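Local coordinates for insecticidal crystal protein Cry35Ab1 (Bacillus thuringiensis, PDB 4JP0) that is one component of a binary insecticidal toxin active on western corn rootworm, acting together with a partner protein, Cry34Ab1, for maximal toxicity, at residues A[2-14]-A[46-58]. Sequence-based numbering, arbitrary orientation. Where two conformers were deposited one is given.
Sequences LDTNKVYEISNHA and KWFLFPIDDDQYI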
loop_
_atom_site.group_PDB
_atom_site.type_symbol
_atom_site.label_atom_id
_atom_site.label_comp_id
_atom_site.label_asym_id
_atom_site.label_seq_id
_atom_site.Cartn_x
_atom_site.Cartn_y
_atom_site.Cartn_z
ATOM N N LEU A 2 -18.805 -6.034 8.677
ATOM C CA LEU A 2 -19.853 -5.596 7.715
ATOM C C LEU A 2 -19.307 -5.547 6.287
ATOM O O LEU A 2 -18.101 -5.437 6.104
ATOM C CB LEU A 2 -20.265 -4.178 8.086
ATOM C CG LEU A 2 -21.157 -3.984 9.286
ATOM C CD1 LEU A 2 -20.786 -2.656 9.843
ATOM C CD2 LEU A 2 -22.602 -4.019 8.871
ATOM N N ASP A 3 -20.174 -5.596 5.279
ATOM C CA ASP A 3 -19.709 -5.363 3.915
ATOM C C ASP A 3 -19.270 -3.916 3.787
ATOM O O ASP A 3 -19.960 -3.006 4.273
ATOM C CB ASP A 3 -20.817 -5.590 2.883
ATOM C CG ASP A 3 -21.314 -7.020 2.850
ATOM O OD1 ASP A 3 -20.505 -7.950 3.040
ATOM O OD2 ASP A 3 -22.511 -7.297 2.648
ATOM N N THR A 4 -18.156 -3.675 3.104
ATOM C CA THR A 4 -17.687 -2.316 2.928
ATOM C C THR A 4 -17.682 -1.865 1.462
ATOM O O THR A 4 -16.887 -0.986 1.077
ATOM C CB THR A 4 -16.301 -2.128 3.572
ATOM O OG1 THR A 4 -15.422 -3.191 3.158
ATOM C CG2 THR A 4 -16.415 -2.297 5.109
ATOM N N ASN A 5 -18.531 -2.468 0.647
ATOM C CA ASN A 5 -18.700 -2.006 -0.721
ATOM C C ASN A 5 -20.128 -1.555 -0.926
ATOM O O ASN A 5 -20.694 -1.681 -1.996
ATOM C CB ASN A 5 -18.330 -3.112 -1.719
ATOM C CG ASN A 5 -19.254 -4.307 -1.624
ATOM O OD1 ASN A 5 -19.810 -4.619 -0.556
ATOM N ND2 ASN A 5 -19.419 -4.993 -2.745
ATOM N N LYS A 6 -20.705 -0.990 0.123
ATOM C CA LYS A 6 -22.089 -0.525 0.066
ATOM C C LYS A 6 -22.264 0.911 0.498
ATOM O O LYS A 6 -21.489 1.439 1.323
ATOM C CB LYS A 6 -22.951 -1.405 0.993
ATOM C CG LYS A 6 -23.168 -2.802 0.433
ATOM C CD LYS A 6 -23.945 -3.676 1.438
ATOM C CE LYS A 6 -24.382 -4.973 0.766
ATOM N NZ LYS A 6 -24.663 -5.997 1.789
ATOM N N VAL A 7 -23.335 1.517 0.002
ATOM C CA VAL A 7 -23.756 2.816 0.483
ATOM C C VAL A 7 -24.885 2.506 1.482
ATOM O O VAL A 7 -25.839 1.800 1.148
ATOM C CB VAL A 7 -24.345 3.697 -0.684
ATOM C CG1 VAL A 7 -24.821 5.030 -0.142
ATOM C CG2 VAL A 7 -23.278 3.908 -1.786
ATOM N N TYR A 8 -24.769 3.017 2.698
ATOM C CA TYR A 8 -25.709 2.703 3.750
ATOM C C TYR A 8 -26.475 3.914 4.210
ATOM O O TYR A 8 -25.959 5.007 4.175
ATOM C CB TYR A 8 -24.919 2.232 4.977
ATOM C CG TYR A 8 -24.309 0.867 4.876
ATOM C CD1 TYR A 8 -22.939 0.710 4.653
ATOM C CD2 TYR A 8 -25.086 -0.274 5.038
ATOM C CE1 TYR A 8 -22.380 -0.567 4.595
ATOM C CE2 TYR A 8 -24.521 -1.552 4.963
ATOM C CZ TYR A 8 -23.177 -1.681 4.768
ATOM O OH TYR A 8 -22.603 -2.918 4.729
ATOM N N GLU A 9 -27.687 3.705 4.692
ATOM C CA GLU A 9 -28.402 4.746 5.433
ATOM C C GLU A 9 -28.362 4.254 6.862
ATOM O O GLU A 9 -28.428 3.048 7.102
ATOM C CB GLU A 9 -29.865 4.861 4.945
ATOM C CG GLU A 9 -29.917 5.534 3.585
ATOM C CD GLU A 9 -31.314 5.659 3.032
ATOM O OE1 GLU A 9 -32.252 5.013 3.562
ATOM O OE2 GLU A 9 -31.461 6.404 2.058
ATOM N N ILE A 10 -28.232 5.147 7.815
ATOM C CA ILE A 10 -28.119 4.742 9.239
ATOM C C ILE A 10 -29.280 5.352 10.018
ATOM O O ILE A 10 -29.463 6.557 10.024
ATOM C CB ILE A 10 -26.770 5.211 9.829
ATOM C CG1 ILE A 10 -25.610 4.542 9.101
ATOM C CG2 ILE A 10 -26.659 4.903 11.306
ATOM C CD1 ILE A 10 -24.238 5.139 9.530
ATOM N N SER A 11 -30.101 4.507 10.627
ATOM C CA SER A 11 -31.291 4.998 11.324
ATOM C C SER A 11 -31.358 4.502 12.759
ATOM O O SER A 11 -30.831 3.439 13.086
ATOM C CB SER A 11 -32.583 4.599 10.571
ATOM O OG SER A 11 -32.689 3.203 10.415
ATOM N N ASN A 12 -32.047 5.259 13.607
ATOM C CA ASN A 12 -32.102 4.911 15.001
ATOM C C ASN A 12 -33.217 3.906 15.348
ATOM O O ASN A 12 -34.365 4.016 14.877
ATOM C CB ASN A 12 -32.302 6.161 15.829
ATOM C CG ASN A 12 -32.199 5.883 17.320
ATOM O OD1 ASN A 12 -33.202 5.820 18.014
ATOM N ND2 ASN A 12 -30.975 5.704 17.809
ATOM N N HIS A 13 -32.869 2.924 16.165
ATOM C CA HIS A 13 -33.852 1.908 16.565
ATOM C C HIS A 13 -35.034 2.506 17.320
ATOM O O HIS A 13 -36.173 2.151 17.043
ATOM C CB HIS A 13 -33.164 0.849 17.432
ATOM C CG HIS A 13 -34.092 -0.165 18.046
ATOM N ND1 HIS A 13 -34.625 -1.218 17.335
ATOM C CD2 HIS A 13 -34.481 -0.349 19.325
ATOM C CE1 HIS A 13 -35.330 -1.990 18.140
ATOM N NE2 HIS A 13 -35.278 -1.473 19.351
ATOM N N ALA A 14 -34.763 3.414 18.257
ATOM C CA ALA A 14 -35.836 3.983 19.090
ATOM C C ALA A 14 -36.758 4.935 18.342
ATOM O O ALA A 14 -37.963 4.843 18.489
ATOM C CB ALA A 14 -35.280 4.741 20.311
ATOM N N LYS A 46 -26.576 9.328 3.020
ATOM C CA LYS A 46 -25.841 8.188 2.458
ATOM C C LYS A 46 -24.445 8.152 3.007
ATOM O O LYS A 46 -23.741 9.145 2.909
ATOM C CB LYS A 46 -25.766 8.278 0.931
ATOM C CG LYS A 46 -27.122 8.053 0.235
ATOM C CD LYS A 46 -26.987 8.099 -1.282
ATOM C CE LYS A 46 -28.361 8.048 -1.956
ATOM N NZ LYS A 46 -28.251 7.863 -3.440
ATOM N N TRP A 47 -24.062 6.982 3.521
ATOM C CA TRP A 47 -22.783 6.805 4.188
ATOM C C TRP A 47 -22.027 5.609 3.590
ATOM O O TRP A 47 -22.646 4.595 3.222
ATOM C CB TRP A 47 -22.990 6.605 5.711
ATOM C CG TRP A 47 -23.806 7.669 6.251
ATOM C CD1 TRP A 47 -25.112 7.585 6.665
ATOM C CD2 TRP A 47 -23.419 9.029 6.395
ATOM N NE1 TRP A 47 -25.546 8.824 7.067
ATOM C CE2 TRP A 47 -24.537 9.734 6.878
ATOM C CE3 TRP A 47 -22.232 9.747 6.122
ATOM C CZ2 TRP A 47 -24.510 11.130 7.112
ATOM C CZ3 TRP A 47 -22.199 11.134 6.368
ATOM C CH2 TRP A 47 -23.333 11.793 6.872
ATOM N N PHE A 48 -20.708 5.752 3.456
ATOM C CA PHE A 48 -19.874 4.657 2.932
ATOM C C PHE A 48 -18.883 4.252 3.992
ATOM O O PHE A 48 -18.182 5.114 4.570
ATOM C CB PHE A 48 -19.132 5.105 1.659
ATOM C CG PHE A 48 -18.664 3.975 0.806
ATOM C CD1 PHE A 48 -19.410 3.582 -0.298
ATOM C CD2 PHE A 48 -17.467 3.311 1.087
ATOM C CE1 PHE A 48 -18.990 2.535 -1.100
ATOM C CE2 PHE A 48 -17.044 2.246 0.283
ATOM C CZ PHE A 48 -17.808 1.866 -0.813
ATOM N N LEU A 49 -18.852 2.962 4.302
ATOM C CA LEU A 49 -17.947 2.470 5.318
ATOM C C LEU A 49 -16.655 2.011 4.674
ATOM O O LEU A 49 -16.691 1.264 3.711
ATOM C CB LEU A 49 -18.550 1.251 6.005
ATOM C CG LEU A 49 -19.867 1.423 6.734
ATOM C CD1 LEU A 49 -20.183 0.123 7.493
ATOM C CD2 LEU A 49 -19.760 2.605 7.682
ATOM N N PHE A 50 -15.525 2.501 5.164
ATOM C CA PHE A 50 -14.217 1.933 4.741
ATOM C C PHE A 50 -13.579 1.202 5.919
ATOM O O PHE A 50 -13.609 1.696 7.055
ATOM C CB PHE A 50 -13.282 3.024 4.274
ATOM C CG PHE A 50 -13.674 3.626 2.929
ATOM C CD1 PHE A 50 -14.141 4.913 2.843
ATOM C CD2 PHE A 50 -13.564 2.890 1.769
ATOM C CE1 PHE A 50 -14.448 5.486 1.622
ATOM C CE2 PHE A 50 -13.906 3.451 0.536
ATOM C CZ PHE A 50 -14.335 4.755 0.472
ATOM N N PRO A 51 -13.008 0.030 5.671
ATOM C CA PRO A 51 -12.397 -0.743 6.742
ATOM C C PRO A 51 -10.946 -0.290 6.959
ATOM O O PRO A 51 -10.247 0.052 5.998
ATOM C CB PRO A 51 -12.441 -2.179 6.191
ATOM C CG PRO A 51 -12.184 -1.976 4.672
ATOM C CD PRO A 51 -12.841 -0.621 4.348
ATOM N N ILE A 52 -10.528 -0.294 8.226
ATOM C CA ILE A 52 -9.148 -0.011 8.589
ATOM C C ILE A 52 -8.661 -1.086 9.536
ATOM O O ILE A 52 -9.390 -2.050 9.858
ATOM C CB ILE A 52 -9.006 1.410 9.191
ATOM C CG1 ILE A 52 -9.889 1.592 10.436
ATOM C CG2 ILE A 52 -9.322 2.481 8.122
ATOM C CD1 ILE A 52 -9.641 2.957 11.145
ATOM N N ASP A 53 -7.419 -0.969 9.970
ATOM C CA ASP A 53 -6.860 -2.014 10.798
ATOM C C ASP A 53 -7.651 -2.229 12.101
ATOM O O ASP A 53 -8.381 -1.366 12.571
ATOM C CB ASP A 53 -5.385 -1.723 11.153
ATOM C CG ASP A 53 -4.430 -1.790 9.950
ATOM O OD1 ASP A 53 -4.749 -2.406 8.890
ATOM O OD2 ASP A 53 -3.291 -1.237 10.006
ATOM N N ASP A 54 -7.498 -3.422 12.659
ATOM C CA ASP A 54 -8.063 -3.772 13.958
ATOM C C ASP A 54 -9.594 -3.672 14.046
ATOM O O ASP A 54 -10.147 -3.171 15.043
ATOM C CB ASP A 54 -7.359 -2.973 15.079
ATOM C CG ASP A 54 -5.829 -3.126 15.049
ATOM O OD1 ASP A 54 -5.332 -4.267 15.072
ATOM O OD2 ASP A 54 -5.031 -2.147 15.012
ATOM N N ASP A 55 -10.252 -4.155 12.995
ATOM C CA ASP A 55 -11.697 -4.275 12.957
ATOM C C ASP A 55 -12.397 -2.947 13.253
ATOM O O ASP A 55 -13.367 -2.881 14.019
ATOM C CB ASP A 55 -12.172 -5.376 13.909
ATOM C CG ASP A 55 -11.466 -6.711 13.670
ATOM O OD1 ASP A 55 -11.366 -7.164 12.506
ATOM O OD2 ASP A 55 -10.975 -7.380 14.592
ATOM N N GLN A 56 -11.893 -1.877 12.659
ATOM C CA GLN A 56 -12.523 -0.556 12.793
ATOM C C GLN A 56 -12.933 -0.020 11.434
ATOM O O GLN A 56 -12.591 -0.620 10.413
ATOM C CB GLN A 56 -11.599 0.427 13.474
ATOM C CG GLN A 56 -11.411 0.125 14.975
ATOM C CD GLN A 56 -10.408 1.076 15.610
ATOM O OE1 GLN A 56 -9.232 1.039 15.295
ATOM N NE2 GLN A 56 -10.867 1.918 16.484
ATOM N N TYR A 57 -13.660 1.099 11.434
ATOM C CA TYR A 57 -14.168 1.671 10.213
ATOM C C TYR A 57 -14.053 3.179 10.198
ATOM O O TYR A 57 -14.024 3.810 11.272
ATOM C CB TYR A 57 -15.674 1.395 10.081
ATOM C CG TYR A 57 -16.025 -0.052 10.084
ATOM C CD1 TYR A 57 -16.308 -0.709 11.268
ATOM C CD2 TYR A 57 -16.031 -0.778 8.909
ATOM C CE1 TYR A 57 -16.633 -2.031 11.294
ATOM C CE2 TYR A 57 -16.361 -2.118 8.922
ATOM C CZ TYR A 57 -16.662 -2.741 10.125
ATOM O OH TYR A 57 -16.981 -4.083 10.169
ATOM N N ILE A 58 -14.053 3.736 8.977
ATOM C CA ILE A 58 -14.178 5.178 8.769
ATOM C C ILE A 58 -15.556 5.341 8.136
ATOM O O ILE A 58 -15.903 4.611 7.197
ATOM C CB ILE A 58 -13.112 5.699 7.782
ATOM C CG1 ILE A 58 -11.701 5.470 8.338
ATOM C CG2 ILE A 58 -13.355 7.178 7.512
ATOM C CD1 ILE A 58 -11.464 6.194 9.699
HETATM O O HOH W 1 -19.369 0.543 2.620
HETATM O O HOH W 2 -28.653 7.848 7.054
#
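Y8 and W47 pair antiparallel where strand 6-12 meets strand 43-52, a short beta contact in the N-terminal lectin-like part of the chain that continues into side-chain packing beside the N-terminus. Two backbone hydrogen bonds join the pair, Y8 N to W47 O at 2.7 Å and nearly straight (176°), and W47 N to Y8 O at 2.8 Å and more bent. The axes of strands 6-12 and 47-52 pass at 120° between their N-to-C directions, and toward L49 the two strands are bridged by water 1 instead, which donates to K6 O (2.6 Å) and to L49 O. The same water sits over the centre of one face of the F48 ring. With CG anti to its backbone N (chi1 -160°), the F48 ring comes back against the backbone of 4-6, and K6 O lies over a ring face, 3.4 Å from F48 CD1. The ricin B-type lectin family assignment points to a beta-trefoil, in which six strands form a barrel and the rest hairpins that cap it, and the pairing would then belong to it; strand 6-12 is hydrogen-bonded along its other edge to strand 135-142. Among the residues beside Y8, L49 sends its CD1 obliquely toward the tyrosine ring, 3.7 Å from Y8 CE1, and also touches L2 CD1, while I93 of strand 91-96 packs against both leucines. The Y8 hydroxyl donates to D3 O at 2.7 Å, tying the N-terminal loop to the strand. I10 CD1 approaches the indole of W47 at CD1 (3.9 Å); the indole NE1 is hydrogen-bonded to A19 O. On the other side of the sheet V7 CG1 rests against the aliphatic start of K46. Farther along, T4 lays its CG2 against the edge of the Y57 ring, in plane, and the Y57 hydroxyl accepts a hydrogen bond from L2 N at 3.1 Å.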